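Local structure of nucleoside phosphorylase, putative (Trypanosoma brucei, 3BJE) at residues A[102-107]-A[299-304]. The protein is a homodimeric uridine phosphorylase, which cleaves uridine with phosphate into uracil and ribose 1-phosphate and carries a bound calcium ion. Sequence-based numbering, arbitrary orientation.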
loop_
_atom_site.group_PDB
_atom_site.type_symbol
_atom_site.label_atom_id
_atom_site.label_comp_id
_atom_site.label_asym_id
_atom_site.label_seq_id
_atom_site.Cartn_x
_atom_site.Cartn_y
_atom_site.Cartn_z
ATOM N N ILE A 102 2.115 -1.838 -8.551
ATOM C CA ILE A 102 1.040 -1.630 -9.514
ATOM C C ILE A 102 1.453 -0.646 -10.608
ATOM O O ILE A 102 1.378 -0.924 -11.807
ATOM C CB ILE A 102 -0.216 -1.123 -8.802
ATOM C CG1 ILE A 102 -0.847 -2.268 -8.004
ATOM C CG2 ILE A 102 -1.231 -0.567 -9.829
ATOM C CD1 ILE A 102 -1.941 -1.825 -7.045
ATOM N N VAL A 103 1.871 0.537 -10.198
ATOM C CA VAL A 103 2.132 1.596 -11.158
ATOM C C VAL A 103 3.323 1.272 -12.077
ATOM O O VAL A 103 3.278 1.577 -13.287
ATOM C CB VAL A 103 2.317 2.941 -10.424
ATOM C CG1 VAL A 103 2.725 4.058 -11.394
ATOM C CG2 VAL A 103 1.007 3.331 -9.732
ATOM N N LEU A 104 4.409 0.716 -11.524
ATOM C CA LEU A 104 5.544 0.350 -12.380
ATOM C C LEU A 104 5.209 -0.760 -13.387
ATOM O O LEU A 104 5.705 -0.716 -14.523
ATOM C CB LEU A 104 6.789 -0.021 -11.575
ATOM C CG LEU A 104 7.583 1.164 -11.021
ATOM C CD1 LEU A 104 8.720 0.605 -10.166
ATOM C CD2 LEU A 104 8.113 2.088 -12.106
ATOM N N ASN A 105 4.399 -1.752 -13.009
ATOM C CA ASN A 105 3.955 -2.762 -13.981
ATOM C C ASN A 105 3.173 -2.117 -15.121
ATOM O O ASN A 105 3.361 -2.470 -16.291
ATOM C CB ASN A 105 3.083 -3.814 -13.292
ATOM C CG ASN A 105 3.884 -4.979 -12.780
ATOM O OD1 ASN A 105 4.067 -5.955 -13.506
ATOM N ND2 ASN A 105 4.390 -4.876 -11.550
ATOM N N GLU A 106 2.319 -1.158 -14.776
ATOM C CA GLU A 106 1.489 -0.514 -15.773
ATOM C C GLU A 106 2.296 0.433 -16.664
ATOM O O GLU A 106 2.086 0.443 -17.878
ATOM C CB GLU A 106 0.261 0.124 -15.112
ATOM C CG GLU A 106 -0.598 -0.953 -14.458
ATOM C CD GLU A 106 -1.875 -0.459 -13.822
ATOM O OE1 GLU A 106 -2.164 0.751 -13.866
ATOM O OE2 GLU A 106 -2.604 -1.301 -13.264
ATOM N N ILE A 107 3.245 1.167 -16.079
ATOM C CA ILE A 107 4.198 1.956 -16.889
ATOM C C ILE A 107 4.982 1.039 -17.849
ATOM O O ILE A 107 5.191 1.367 -19.027
ATOM C CB ILE A 107 5.162 2.773 -15.991
ATOM C CG1 ILE A 107 4.419 3.943 -15.322
ATOM C CG2 ILE A 107 6.384 3.275 -16.804
ATOM C CD1 ILE A 107 5.194 4.560 -14.142
ATOM N N CYS A 299 13.242 1.535 -6.516
ATOM C CA CYS A 299 14.609 1.244 -6.926
ATOM C C CYS A 299 14.769 -0.182 -7.481
ATOM O O CYS A 299 15.393 -0.404 -8.523
ATOM C CB CYS A 299 15.561 1.475 -5.760
ATOM S SG CYS A 299 15.753 3.230 -5.353
ATOM N N TYR A 300 14.246 -1.149 -6.750
ATOM C CA TYR A 300 14.417 -2.553 -7.126
ATOM C C TYR A 300 13.727 -2.915 -8.434
ATOM O O TYR A 300 14.329 -3.526 -9.325
ATOM C CB TYR A 300 13.918 -3.470 -6.010
ATOM C CG TYR A 300 14.204 -4.929 -6.288
ATOM C CD1 TYR A 300 15.361 -5.543 -5.826
ATOM C CD2 TYR A 300 13.325 -5.689 -7.044
ATOM C CE1 TYR A 300 15.625 -6.877 -6.115
ATOM C CE2 TYR A 300 13.569 -7.026 -7.333
ATOM C CZ TYR A 300 14.734 -7.613 -6.875
ATOM O OH TYR A 300 15.001 -8.931 -7.152
ATOM N N LEU A 301 12.453 -2.576 -8.535
ATOM C CA LEU A 301 11.676 -2.950 -9.711
ATOM C C LEU A 301 12.144 -2.138 -10.938
ATOM O O LEU A 301 12.222 -2.699 -12.030
ATOM C CB LEU A 301 10.204 -2.717 -9.440
ATOM C CG LEU A 301 9.589 -3.631 -8.360
ATOM C CD1 LEU A 301 8.129 -3.274 -8.116
ATOM C CD2 LEU A 301 9.647 -5.099 -8.766
ATOM N N SER A 302 12.505 -0.857 -10.752
ATOM C CA SER A 302 13.024 -0.057 -11.878
ATOM C C SER A 302 14.340 -0.647 -12.375
ATOM O O SER A 302 14.539 -0.816 -13.598
ATOM C CB SER A 302 13.183 1.423 -11.512
ATOM O OG SER A 302 11.932 2.006 -11.210
ATOM N N ASP A 303 15.243 -0.960 -11.445
ATOM C CA ASP A 303 16.522 -1.523 -11.832
ATOM C C ASP A 303 16.320 -2.845 -12.563
ATOM O O ASP A 303 17.004 -3.121 -13.549
ATOM C CB ASP A 303 17.449 -1.693 -10.628
ATOM C CG ASP A 303 18.676 -2.497 -10.968
ATOM O OD1 ASP A 303 19.649 -1.901 -11.499
ATOM O OD2 ASP A 303 18.655 -3.727 -10.750
ATOM N N MET A 304 15.378 -3.652 -12.084
ATOM C CA MET A 304 15.071 -4.928 -12.726
ATOM C C MET A 304 14.675 -4.731 -14.196
ATOM O O MET A 304 15.061 -5.539 -15.049
ATOM C CB MET A 304 13.983 -5.677 -11.948
ATOM C CG MET A 304 13.498 -6.959 -12.616
ATOM S SD MET A 304 12.592 -7.954 -11.433
ATOM C CE MET A 304 13.984 -8.734 -10.609
#
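Leu104 bridges the gap between two helices by laying its forked end against Leu301 and Ser302, and its CA lies 7.5 Å from that of Leu301; the contact is small and rests on this one leucine of segment 102-107. The chi1 of Leu104, -79°, sets CG anti to the carbonyl carbon and sends the branch across to the facing helix. There its nearest point on Leu301 is CB, 3.7 Å from CD1 of Leu104. The same methyl also meets the hydroxyl of Ser302, Leu104 CD1 to Ser302 OG being 3.7 Å, and CD2 of Leu104 follows at 3.9 Å from that OG. The serine OG is hydrogen-bonded to Ile298 O one turn back in its own helix, while the methyls of Leu104 lie against it. No hydrogen bond joins the two segments. Next along, Asn105 directs ND2 to Glu101 O and Tyr177 OH, and OE2 of Glu106 is hydrogen-bonded to His34 and to Tyr251 of the second subunit, with OE1 bonded to Leu35 N. The contact thus joins helix 97-112, whose first turn carries the calcium ligands Asp98 and Asn99, to helix 295-305; strand 45-49 packs against the former, its Phe48 touching Leu104, strand 207-210 against the latter, and Phe261 of the second subunit reaches both Asn105 and Leu301.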